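PDB 2WPW: ORF14 from Streptomyces clavuligerus, which binds acetyl-CoA and, as a tandem GCN5-related N-acetyltransferase, probably transfers acyl groups. Local coordinates for residues Glu9-Ala14 against Val63-Gly68; Met146-Ser151 against Trp331-Gly336; Val183-Ile188 against Ala235-Ala240; Tyr263-Met268 against Leu301-Asn306. All coordinates share one frame; numbering follows the deposited sequence.

Contact 1: residues Glu9-Ala14 against Val63-Gly68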
loop_
_atom_site.group_PDB
_atom_site.type_symbol
_atom_site.label_atom_id
_atom_site.label_comp_id
_atom_site.label_asym_id
_atom_site.label_seq_id
_atom_site.Cartn_x
_atom_site.Cartn_y
_atom_site.Cartn_z
ATOM N N GLU A 9 14.911 6.569 24.469
ATOM C CA GLU A 9 13.656 6.223 25.131
ATOM C C GLU A 9 12.518 5.676 24.220
ATOM O O GLU A 9 12.073 6.337 23.278
ATOM C CB GLU A 9 13.154 7.431 25.890
ATOM C CG GLU A 9 12.068 7.076 26.831
ATOM C CD GLU A 9 11.354 8.303 27.296
ATOM O OE1 GLU A 9 10.574 8.207 28.297
ATOM O OE2 GLU A 9 11.597 9.363 26.649
ATOM N N PHE A 10 12.035 4.483 24.528
ATOM C CA PHE A 10 10.930 3.883 23.759
ATOM C C PHE A 10 9.545 4.334 24.258
ATOM O O PHE A 10 9.195 4.145 25.403
ATOM C CB PHE A 10 11.077 2.349 23.728
ATOM C CG PHE A 10 12.220 1.889 22.871
ATOM C CD1 PHE A 10 12.026 1.552 21.547
ATOM C CD2 PHE A 10 13.504 1.868 23.369
ATOM C CE1 PHE A 10 13.058 1.173 20.754
ATOM C CE2 PHE A 10 14.559 1.489 22.567
ATOM C CZ PHE A 10 14.324 1.133 21.244
ATOM N N VAL A 11 8.762 4.963 23.404
ATOM C CA VAL A 11 7.461 5.412 23.861
ATOM C C VAL A 11 6.427 4.949 22.851
ATOM O O VAL A 11 6.643 5.105 21.674
ATOM C CB VAL A 11 7.335 6.964 23.948
ATOM C CG1 VAL A 11 5.880 7.316 24.156
ATOM C CG2 VAL A 11 8.110 7.524 25.081
ATOM N N PRO A 12 5.296 4.398 23.331
ATOM C CA PRO A 12 4.190 3.917 22.501
ATOM C C PRO A 12 3.624 5.098 21.759
ATOM O O PRO A 12 3.537 6.173 22.367
ATOM C CB PRO A 12 3.171 3.441 23.536
ATOM C CG PRO A 12 3.994 2.969 24.640
ATOM C CD PRO A 12 5.089 4.038 24.745
ATOM N N LEU A 13 3.286 4.925 20.481
ATOM C CA LEU A 13 2.758 6.043 19.705
ATOM C C LEU A 13 1.230 6.058 19.802
ATOM O O LEU A 13 0.578 5.131 19.332
ATOM C CB LEU A 13 3.217 5.952 18.226
ATOM C CG LEU A 13 2.711 7.029 17.227
ATOM C CD1 LEU A 13 3.016 8.455 17.748
ATOM C CD2 LEU A 13 3.327 6.885 15.875
ATOM N N ALA A 14 0.644 7.075 20.406
ATOM C CA ALA A 14 -0.803 7.074 20.716
ATOM C C ALA A 14 -1.511 8.217 20.002
ATOM O O ALA A 14 -1.031 9.323 20.039
ATOM C CB ALA A 14 -1.030 7.179 22.242
ATOM N N VAL A 63 7.448 5.019 19.145
ATOM C CA VAL A 63 8.399 6.047 18.797
ATOM C C VAL A 63 9.613 5.941 19.746
ATOM O O VAL A 63 9.480 5.526 20.906
ATOM C CB VAL A 63 7.694 7.393 18.874
ATOM C CG1 VAL A 63 8.568 8.418 19.399
ATOM C CG2 VAL A 63 7.032 7.766 17.470
ATOM N N VAL A 64 10.796 6.278 19.254
ATOM C CA VAL A 64 11.943 6.274 20.107
ATOM C C VAL A 64 12.446 7.716 20.181
ATOM O O VAL A 64 12.474 8.436 19.150
ATOM C CB VAL A 64 13.022 5.263 19.578
ATOM C CG1 VAL A 64 13.981 5.924 18.676
ATOM C CG2 VAL A 64 13.783 4.701 20.670
ATOM N N ARG A 65 12.830 8.143 21.390
ATOM C CA ARG A 65 13.362 9.514 21.585
ATOM C C ARG A 65 14.750 9.681 22.191
ATOM O O ARG A 65 15.183 8.960 23.124
ATOM C CB ARG A 65 12.396 10.416 22.353
ATOM C CG ARG A 65 11.481 9.668 23.237
ATOM C CD ARG A 65 10.616 10.623 24.074
ATOM N NE ARG A 65 9.515 11.229 23.335
ATOM C CZ ARG A 65 8.355 11.557 23.891
ATOM N NH1 ARG A 65 8.139 11.325 25.174
ATOM N NH2 ARG A 65 7.405 12.089 23.139
ATOM N N SER A 66 15.431 10.655 21.608
ATOM C CA SER A 66 16.664 11.158 22.138
ATOM C C SER A 66 16.445 12.600 22.582
ATOM O O SER A 66 15.977 13.458 21.816
ATOM C CB SER A 66 17.757 11.105 21.105
ATOM O OG SER A 66 18.977 10.959 21.767
ATOM N N GLY A 67 16.741 12.833 23.849
ATOM C CA GLY A 67 16.605 14.154 24.426
ATOM C C GLY A 67 15.185 14.673 24.483
ATOM O O GLY A 67 14.973 15.873 24.449
ATOM N N GLY A 68 14.201 13.788 24.587
ATOM C CA GLY A 68 12.808 14.243 24.618
ATOM C C GLY A 68 12.242 14.486 23.217
ATOM O O GLY A 68 11.074 14.880 23.083
#
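F10 and V64 sit opposite each other where two antiparallel strands, 8-12 and 57-66, pair at the margin of the N-terminal GNAT fold. The backbones meet at E9-R65 and V11-V63, both hydrogen-bonded pairs, with F10-V64 as the non-hydrogen-bonded pair between them. V11 N reaches V63 O at 2.7 Å with a nearly straight N-H...O angle of 175°, and V63 N returns a bond to V11 O. E9 and R65 exchange a second pair of bonds, and V64 CA adds a CA-H...O contact to E9 O.

On the face carrying F10 and V64 the contact is a CH-pi one. The F10 side chain, its CG anti to the carbonyl carbon (chi1 -71°), lies alongside V64 and turns one ring face to it, so that CG2 stands 3.5 Å from the ring centroid, almost on the ring normal. A flat aromatic suits this place because the same side chain also meets H108 and L105 of helix 101-115. With an alanine here, V64 CG2 would probably lose its aromatic cover and a gap would be likely to open beside that helix.

The face of E9, V11, V63 and R65 mixes apolar and charged groups. L13, just past the strand, brings both methyls to V63 CG2. E9 and R65 run side by side, yet their charged ends form no salt bridge: OE2 and NH1 remain 4.2 Å apart, an attraction that is probably modest. Instead E9 OE2 lies 3.0 Å from R65 CD, and the arginine chain, bent at chi3, takes NH1 to 3.8 Å from V11 CG2.

Contact 2: residues Met146-Ser151 against Trp331-Gly336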
loop_
_atom_site.group_PDB
_atom_site.type_symbol
_atom_site.label_atom_id
_atom_site.label_comp_id
_atom_site.label_asym_id
_atom_site.label_seq_id
_atom_site.Cartn_x
_atom_site.Cartn_y
_atom_site.Cartn_z
HETATM N N MSE A 146 20.729 -6.873 10.169
HETATM C CA MSE A 146 19.876 -7.290 11.281
HETATM C C MSE A 146 19.717 -8.812 11.272
HETATM O O MSE A 146 19.280 -9.406 12.231
HETATM C CB MSE A 146 18.491 -6.584 11.244
HETATM C CG MSE A 146 18.424 -5.153 11.810
HETATM SE SE MSE A 146 19.913 -4.664 12.893
HETATM C CE MSE A 146 19.187 -4.876 14.562
ATOM N N GLY A 147 20.061 -9.459 10.174
ATOM C CA GLY A 147 19.934 -10.916 10.123
ATOM C C GLY A 147 18.749 -11.400 9.294
ATOM O O GLY A 147 18.426 -12.591 9.290
ATOM N N ALA A 148 18.114 -10.472 8.566
ATOM C CA ALA A 148 16.998 -10.797 7.741
ATOM C C ALA A 148 17.489 -11.437 6.449
ATOM O O ALA A 148 18.655 -11.249 6.094
ATOM C CB ALA A 148 16.223 -9.555 7.430
ATOM N N HIS A 149 16.608 -12.184 5.754
ATOM C CA HIS A 149 16.927 -12.717 4.411
ATOM C C HIS A 149 15.881 -12.352 3.367
ATOM O O HIS A 149 14.731 -12.140 3.703
ATOM C CB HIS A 149 17.154 -14.219 4.463
ATOM C CG HIS A 149 18.275 -14.612 5.377
ATOM N ND1 HIS A 149 18.123 -14.718 6.748
ATOM C CD2 HIS A 149 19.576 -14.915 5.121
ATOM C CE1 HIS A 149 19.274 -15.093 7.291
ATOM N NE2 HIS A 149 20.173 -15.215 6.327
ATOM N N ARG A 150 16.295 -12.229 2.110
ATOM C CA ARG A 150 15.364 -12.029 1.011
ATOM C C ARG A 150 14.527 -13.261 0.904
ATOM O O ARG A 150 15.008 -14.374 0.932
ATOM C CB ARG A 150 16.059 -11.726 -0.302
ATOM C CG ARG A 150 16.325 -10.287 -0.423
ATOM C CD ARG A 150 16.912 -9.925 -1.734
ATOM N NE ARG A 150 18.342 -9.755 -1.589
ATOM C CZ ARG A 150 18.947 -8.592 -1.414
ATOM N NH1 ARG A 150 18.264 -7.482 -1.354
ATOM N NH2 ARG A 150 20.247 -8.555 -1.282
ATOM N N SER A 151 13.250 -13.046 0.865
ATOM C CA SER A 151 12.338 -14.113 0.868
ATOM C C SER A 151 12.244 -14.664 -0.542
ATOM O O SER A 151 12.850 -14.149 -1.486
ATOM C CB SER A 151 11.002 -13.549 1.273
ATOM O OG SER A 151 10.038 -14.422 0.812
ATOM N N TRP A 331 11.255 -9.428 2.818
ATOM C CA TRP A 331 12.233 -10.070 3.673
ATOM C C TRP A 331 11.538 -10.659 4.883
ATOM O O TRP A 331 10.439 -10.254 5.249
ATOM C CB TRP A 331 13.386 -9.128 4.099
ATOM C CG TRP A 331 14.211 -8.471 2.997
ATOM C CD1 TRP A 331 13.730 -7.747 1.928
ATOM C CD2 TRP A 331 15.651 -8.385 2.904
ATOM N NE1 TRP A 331 14.778 -7.274 1.147
ATOM C CE2 TRP A 331 15.960 -7.632 1.726
ATOM C CE3 TRP A 331 16.709 -8.903 3.672
ATOM C CZ2 TRP A 331 17.267 -7.373 1.310
ATOM C CZ3 TRP A 331 18.028 -8.630 3.261
ATOM C CH2 TRP A 331 18.288 -7.861 2.089
ATOM N N THR A 332 12.175 -11.666 5.474
ATOM C CA THR A 332 11.665 -12.328 6.668
ATOM C C THR A 332 12.858 -12.510 7.595
ATOM O O THR A 332 14.025 -12.500 7.162
ATOM C CB THR A 332 11.121 -13.759 6.409
ATOM O OG1 THR A 332 12.102 -14.487 5.698
ATOM C CG2 THR A 332 9.864 -13.773 5.557
ATOM N N ALA A 333 12.558 -12.688 8.870
ATOM C CA ALA A 333 13.573 -12.963 9.826
ATOM C C ALA A 333 12.931 -13.627 11.006
ATOM O O ALA A 333 11.711 -13.546 11.219
ATOM C CB ALA A 333 14.271 -11.661 10.264
ATOM N N GLU A 334 13.773 -14.286 11.777
ATOM C CA GLU A 334 13.311 -15.061 12.887
ATOM C C GLU A 334 13.164 -14.104 14.026
ATOM O O GLU A 334 13.985 -13.237 14.161
ATOM C CB GLU A 334 14.345 -16.156 13.216
ATOM C CG GLU A 334 14.309 -17.338 12.240
ATOM C CD GLU A 334 15.353 -18.390 12.591
ATOM O OE1 GLU A 334 15.031 -19.292 13.369
ATOM O OE2 GLU A 334 16.500 -18.311 12.102
ATOM N N ALA A 335 12.105 -14.238 14.814
ATOM C CA ALA A 335 11.962 -13.468 16.052
ATOM C C ALA A 335 13.048 -13.879 17.053
ATOM O O ALA A 335 13.510 -13.078 17.855
ATOM C CB ALA A 335 10.604 -13.685 16.646
ATOM N N GLY A 336 13.437 -15.144 17.004
ATOM C CA GLY A 336 14.586 -15.620 17.737
ATOM C C GLY A 336 14.122 -16.050 19.106
ATOM O O GLY A 336 12.954 -15.936 19.423
HETATM O O HOH W 1 16.699 -14.232 10.782
#
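The indole of W331 turns one face to R150, whose CG lies 3.4 Å above the ring plane, toward its rim; this is a CH-pi contact with the six-membered ring. At the edge of the indole, in its plane, comes the backbone carbon C of A148, and A148 CB touches CE3 at 3.8 Å. The arginine and tryptophan run alongside each other, although the modelled approach of the guanidinium to the ring is doubtful. With CG of W331 beside its own backbone N (chi1 -57°), the ring is carried to the H149-R150 backbone, CE3 coming near H149 C, and is covered as well by A140 and A143 of helix 138-146.

The backbones form a short antiparallel pairing between strands 149-162 and 323-334. H149 N bonds to T332 O at 3.0 Å, T332 N answers to H149 O, and R150-W331 is the next, non-hydrogen-bonded pair. On the other side of the H149-T332 pair, small residues meet: A148 CB lies 4.0 Å from A333 CB. G147 has positive phi in a Schellman motif ending helix 138-146; its O accepts a hydrogen bond from a water, which accepts one from E334 N.

Strand 323-334, from the far end of the chain, lies between strands 120-127 and 149-162. The polar ends converge on E127, which makes a salt bridge with R150 NH1 and takes a weak hydrogen bond from W331 NE1. E127 probably holds the end of R150 by charge, while CG packs on the indole.

Contact 3: residues Val183-Ile188 against Ala235-Ala240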
loop_
_atom_site.group_PDB
_atom_site.type_symbol
_atom_site.label_atom_id
_atom_site.label_comp_id
_atom_site.label_asym_id
_atom_site.label_seq_id
_atom_site.Cartn_x
_atom_site.Cartn_y
_atom_site.Cartn_z
ATOM N N VAL A 183 -20.562 0.832 -15.057
ATOM C CA VAL A 183 -21.139 1.483 -13.847
ATOM C C VAL A 183 -19.965 2.084 -13.025
ATOM O O VAL A 183 -18.825 1.704 -13.236
ATOM C CB VAL A 183 -21.850 0.485 -12.975
ATOM C CG1 VAL A 183 -22.993 -0.134 -13.722
ATOM C CG2 VAL A 183 -20.854 -0.615 -12.575
ATOM N N THR A 184 -20.262 3.019 -12.116
ATOM C CA THR A 184 -19.256 3.606 -11.241
ATOM C C THR A 184 -19.756 3.738 -9.827
ATOM O O THR A 184 -20.933 3.843 -9.583
ATOM C CB THR A 184 -18.811 4.939 -11.731
ATOM O OG1 THR A 184 -19.938 5.794 -11.758
ATOM C CG2 THR A 184 -18.384 4.819 -13.135
ATOM N N TRP A 185 -18.826 3.707 -8.884
ATOM C CA TRP A 185 -19.117 4.043 -7.504
ATOM C C TRP A 185 -17.868 4.669 -6.833
ATOM O O TRP A 185 -16.793 4.736 -7.450
ATOM C CB TRP A 185 -19.626 2.799 -6.787
ATOM C CG TRP A 185 -18.679 1.650 -6.655
ATOM C CD1 TRP A 185 -17.748 1.454 -5.669
ATOM C CD2 TRP A 185 -18.613 0.479 -7.498
ATOM N NE1 TRP A 185 -17.097 0.229 -5.847
ATOM C CE2 TRP A 185 -17.612 -0.388 -6.949
ATOM C CE3 TRP A 185 -19.320 0.066 -8.650
ATOM C CZ2 TRP A 185 -17.297 -1.630 -7.504
ATOM C CZ3 TRP A 185 -18.992 -1.158 -9.221
ATOM C CH2 TRP A 185 -17.958 -1.993 -8.643
ATOM N N GLY A 186 -18.002 5.097 -5.580
ATOM C CA GLY A 186 -16.988 5.836 -4.856
ATOM C C GLY A 186 -16.365 4.981 -3.764
ATOM O O GLY A 186 -15.979 3.799 -4.025
ATOM N N THR A 187 -16.279 5.530 -2.541
ATOM C CA THR A 187 -15.593 4.803 -1.464
ATOM C C THR A 187 -16.312 3.565 -0.928
ATOM O O THR A 187 -15.673 2.676 -0.346
ATOM C CB THR A 187 -15.293 5.748 -0.313
ATOM O OG1 THR A 187 -16.528 6.338 0.084
ATOM C CG2 THR A 187 -14.343 6.877 -0.772
ATOM N N ILE A 188 -17.626 3.486 -1.115
ATOM C CA ILE A 188 -18.364 2.350 -0.583
ATOM C C ILE A 188 -19.013 1.544 -1.681
ATOM O O ILE A 188 -19.739 2.080 -2.482
ATOM C CB ILE A 188 -19.471 2.741 0.405
ATOM C CG1 ILE A 188 -19.011 3.787 1.435
ATOM C CG2 ILE A 188 -19.970 1.468 1.141
ATOM C CD1 ILE A 188 -17.754 3.348 2.270
ATOM N N ALA A 235 -11.986 7.406 -3.403
ATOM C CA ALA A 235 -11.732 6.259 -4.295
ATOM C C ALA A 235 -12.704 6.297 -5.484
ATOM O O ALA A 235 -13.840 6.727 -5.299
ATOM C CB ALA A 235 -11.854 4.942 -3.518
ATOM N N TYR A 236 -12.213 5.885 -6.669
ATOM C CA TYR A 236 -12.955 5.864 -7.942
ATOM C C TYR A 236 -13.028 4.403 -8.510
ATOM O O TYR A 236 -12.015 3.758 -8.749
ATOM C CB TYR A 236 -12.282 6.835 -8.977
ATOM C CG TYR A 236 -12.264 8.233 -8.437
ATOM C CD1 TYR A 236 -11.230 8.672 -7.616
ATOM C CD2 TYR A 236 -13.340 9.079 -8.643
ATOM C CE1 TYR A 236 -11.253 9.948 -7.051
ATOM C CE2 TYR A 236 -13.375 10.357 -8.096
ATOM C CZ TYR A 236 -12.347 10.785 -7.297
ATOM O OH TYR A 236 -12.425 12.060 -6.743
ATOM N N HIS A 237 -14.229 3.884 -8.735
ATOM C CA HIS A 237 -14.353 2.518 -9.189
ATOM C C HIS A 237 -15.126 2.534 -10.477
ATOM O O HIS A 237 -16.108 3.299 -10.625
ATOM C CB HIS A 237 -15.115 1.716 -8.151
ATOM C CG HIS A 237 -14.346 1.438 -6.887
ATOM N ND1 HIS A 237 -14.384 2.272 -5.791
ATOM C CD2 HIS A 237 -13.555 0.393 -6.534
ATOM C CE1 HIS A 237 -13.640 1.756 -4.821
ATOM N NE2 HIS A 237 -13.137 0.609 -5.247
ATOM N N THR A 238 -14.754 1.699 -11.433
ATOM C CA THR A 238 -15.627 1.605 -12.576
ATOM C C THR A 238 -15.946 0.149 -12.666
ATOM O O THR A 238 -15.064 -0.694 -12.501
ATOM C CB THR A 238 -14.938 2.124 -13.845
ATOM O OG1 THR A 238 -14.742 3.525 -13.704
ATOM C CG2 THR A 238 -15.805 1.929 -15.085
ATOM N N GLY A 239 -17.202 -0.179 -12.885
ATOM C CA GLY A 239 -17.564 -1.586 -13.103
ATOM C C GLY A 239 -18.016 -1.926 -14.524
ATOM O O GLY A 239 -18.596 -1.088 -15.213
ATOM N N ALA A 240 -17.762 -3.159 -14.977
ATOM C CA ALA A 240 -18.382 -3.608 -16.236
ATOM C C ALA A 240 -19.494 -4.655 -15.991
ATOM O O ALA A 240 -19.254 -5.694 -15.389
ATOM C CB ALA A 240 -17.336 -4.100 -17.213
#
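V183 and G239, like W185 and H237, are hydrogen-bonded pairs of two antiparallel strands whose axes over these segments run at 154° and approach to 4.4 Å; T184-T238 is the non-hydrogen-bonded pair between them. V183 N donates to G239 O at 2.8 Å, and G239 N returns a bond to V183 O. The second pair is looser: W185 N stands above the carbonyl plane of H237 at 3.3 Å from its O, whereas H237 N meets W185 O at 3.0 Å.

The side chains centre on W185 and H237. The indole CG lies between the backbone N and the carbonyl carbon (chi1 64°), which folds the ring over its partner strand. Its five-membered ring and the imidazole form an offset stack, planes at 14° and centroids 4.2 Å apart, while H237 CB sits over the same indole ring. G239 suits its place because a side chain there would run into V183 CG2 and crowd W185 CZ3. Y193 of helix 191-199 also meets the indole. On the face of T184 and T238, the T238 hydroxyl is bonded to N288 of helix 280-295.

At the imidazole edge, H237 ND1 gives a weak hydrogen bond to G186 O at 2.8 Å, just where strand 180-185 ends. This bond together with the stack probably limits rotation of the ring, tying the end of strand 180-185, an outermost strand within the chain, to its neighbour.

Contact 4: residues Tyr263-Met268 against Leu301-Asn306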
loop_
_atom_site.group_PDB
_atom_site.type_symbol
_atom_site.label_atom_id
_atom_site.label_comp_id
_atom_site.label_asym_id
_atom_site.label_seq_id
_atom_site.Cartn_x
_atom_site.Cartn_y
_atom_site.Cartn_z
ATOM N N TYR A 263 -1.077 13.396 -7.007
ATOM C CA TYR A 263 -0.714 11.969 -6.878
ATOM C C TYR A 263 -1.953 11.059 -6.685
ATOM O O TYR A 263 -2.931 11.455 -6.056
ATOM C CB TYR A 263 0.147 11.781 -5.658
ATOM C CG TYR A 263 1.563 12.241 -5.816
ATOM C CD1 TYR A 263 2.576 11.334 -6.109
ATOM C CD2 TYR A 263 1.904 13.570 -5.621
ATOM C CE1 TYR A 263 3.829 11.742 -6.239
ATOM C CE2 TYR A 263 3.186 13.972 -5.750
ATOM C CZ TYR A 263 4.133 13.055 -6.064
ATOM O OH TYR A 263 5.444 13.429 -6.191
ATOM N N ALA A 264 -1.885 9.830 -7.192
ATOM C CA ALA A 264 -2.975 8.893 -6.980
ATOM C C ALA A 264 -2.426 7.452 -7.013
ATOM O O ALA A 264 -1.284 7.217 -7.483
ATOM C CB ALA A 264 -4.084 9.090 -8.013
ATOM N N LEU A 265 -3.241 6.508 -6.537
ATOM C CA LEU A 265 -2.805 5.130 -6.507
ATOM C C LEU A 265 -3.670 4.240 -7.370
ATOM O O LEU A 265 -4.906 4.182 -7.200
ATOM C CB LEU A 265 -2.739 4.631 -5.069
ATOM C CG LEU A 265 -2.463 3.138 -4.811
ATOM C CD1 LEU A 265 -1.136 2.752 -5.320
ATOM C CD2 LEU A 265 -2.481 2.896 -3.300
ATOM N N GLN A 266 -3.053 3.540 -8.312
ATOM C CA GLN A 266 -3.861 2.731 -9.229
ATOM C C GLN A 266 -4.031 1.364 -8.611
ATOM O O GLN A 266 -3.021 0.722 -8.332
ATOM C CB GLN A 266 -3.134 2.578 -10.567
ATOM C CG GLN A 266 -3.560 1.351 -11.303
ATOM C CD GLN A 266 -4.820 1.603 -12.008
ATOM O OE1 GLN A 266 -4.834 2.210 -13.073
ATOM N NE2 GLN A 266 -5.915 1.174 -11.422
ATOM N N GLY A 267 -5.259 0.908 -8.370
ATOM C CA GLY A 267 -5.430 -0.404 -7.717
ATOM C C GLY A 267 -5.475 -1.564 -8.714
ATOM O O GLY A 267 -5.213 -1.398 -9.920
HETATM N N MSE A 268 -5.838 -2.745 -8.233
HETATM C CA MSE A 268 -5.974 -3.945 -9.094
HETATM C C MSE A 268 -7.129 -3.834 -10.086
HETATM O O MSE A 268 -8.108 -3.159 -9.829
HETATM C CB MSE A 268 -6.208 -5.139 -8.200
HETATM C CG MSE A 268 -4.942 -5.988 -7.878
HETATM SE SE MSE A 268 -3.166 -5.181 -8.480
HETATM C CE MSE A 268 -2.464 -6.822 -9.390
ATOM N N LEU A 301 0.436 12.122 -11.397
ATOM C CA LEU A 301 1.369 11.010 -11.070
ATOM C C LEU A 301 0.642 9.830 -10.450
ATOM O O LEU A 301 0.168 9.960 -9.342
ATOM C CB LEU A 301 2.498 11.492 -10.146
ATOM C CG LEU A 301 3.359 12.635 -10.703
ATOM C CD1 LEU A 301 4.380 13.124 -9.697
ATOM C CD2 LEU A 301 4.043 12.218 -11.980
ATOM N N VAL A 302 0.550 8.696 -11.165
ATOM C CA VAL A 302 -0.219 7.531 -10.690
ATOM C C VAL A 302 0.698 6.333 -10.485
ATOM O O VAL A 302 1.541 6.018 -11.342
ATOM C CB VAL A 302 -1.333 7.197 -11.685
ATOM C CG1 VAL A 302 -2.265 6.031 -11.189
ATOM C CG2 VAL A 302 -2.142 8.507 -12.027
ATOM N N GLU A 303 0.587 5.689 -9.331
ATOM C CA GLU A 303 1.514 4.616 -9.048
ATOM C C GLU A 303 0.797 3.310 -9.020
ATOM O O GLU A 303 -0.387 3.266 -8.721
ATOM C CB GLU A 303 2.310 4.833 -7.743
ATOM C CG GLU A 303 1.465 4.900 -6.485
ATOM C CD GLU A 303 2.294 5.089 -5.223
ATOM O OE1 GLU A 303 3.080 4.198 -4.864
ATOM O OE2 GLU A 303 2.160 6.141 -4.592
ATOM N N THR A 304 1.491 2.232 -9.337
ATOM C CA THR A 304 0.885 0.921 -9.171
ATOM C C THR A 304 1.965 -0.103 -8.950
ATOM O O THR A 304 3.128 0.201 -9.156
ATOM C CB THR A 304 0.002 0.566 -10.401
ATOM O OG1 THR A 304 -0.940 -0.437 -10.036
ATOM C CG2 THR A 304 0.835 0.065 -11.614
ATOM N N ALA A 305 1.602 -1.301 -8.506
ATOM C CA ALA A 305 2.600 -2.351 -8.351
ATOM C C ALA A 305 2.094 -3.747 -8.699
ATOM O O ALA A 305 1.033 -4.136 -8.249
ATOM C CB ALA A 305 3.159 -2.325 -6.939
ATOM N N ASN A 306 2.871 -4.507 -9.450
ATOM C CA ASN A 306 2.536 -5.923 -9.763
ATOM C C ASN A 306 3.597 -6.956 -9.316
ATOM O O ASN A 306 4.796 -6.625 -9.128
ATOM C CB ASN A 306 2.291 -6.094 -11.274
ATOM C CG ASN A 306 1.281 -5.100 -11.795
ATOM O OD1 ASN A 306 0.122 -5.134 -11.426
ATOM N ND2 ASN A 306 1.717 -4.205 -12.634
HETATM O O HOH W 2 0.754 8.091 -5.469
#
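Y263 and L301 both set CG anti to the carbonyl carbon (chi1 -76° and -59°), which lays their side chains alongside each other at the start of two parallel strands. These strands, 263-271 and 301-307, belong to a beta-alpha-beta unit with helix 280-295 in the C-terminal GNAT region. One face of the phenol ring receives L301 CB, and the branch CD1 comes within 3.6 Å of CZ. The broad ring suits this place because it also reaches A39 and P40 of a loop in the N-terminal part of the chain. Replacing the tyrosine by a serine would probably strip L301 of its aromatic cover and is likely to leave the leucine branch free to turn.

The backbone bonds follow the parallel pattern. A264 N donates to L301 O at 3.0 Å, A264 O accepts from E303 N, and Q266 N bonds to E303 O at 2.7 Å. On the face of Y263 and L265, L265 CD1 packs on the aliphatic CG of E303 at 3.6 Å. The E303 carboxylate has two kinds of partner: OE1 bonds to H158 NE2 of strand 149-162, and OE2 accepts from a water that also donates to A264 O. V302 CG1 packs against Q266 CB at 3.6 Å.

Farther along, a threonine is apt because its hydroxyl can bond while CB packs on Q266 CB: T304 OG1 donates to Q266 O at 2.9 Å, approaching from above the carbonyl plane.

In the fold
Contacts 1 and 2 belong to the N-terminal acetyltransferase half, contacts 3 and 4 to the second half of the chain. Acetyl-CoA lies beside the first two: the side chain of A148 in contact 2 is about 6 Å from the bound acetyl-CoA and that of V64 in contact 1 about 9 Å, whereas contacts 3 and 4 lie away from the acetyl-CoA site. Contact 2 brings the end of the chain back to the first half, and its strand 149-162 neighbours strand 301-307 of contact 4; the centres of contacts 2 and 4 are about 28 Å apart. The centres of contacts 3 and 4 are closer, about 16 Å apart; those of contacts 1 and 3, which involve the two outermost strands within the chain, are about 41 Å apart.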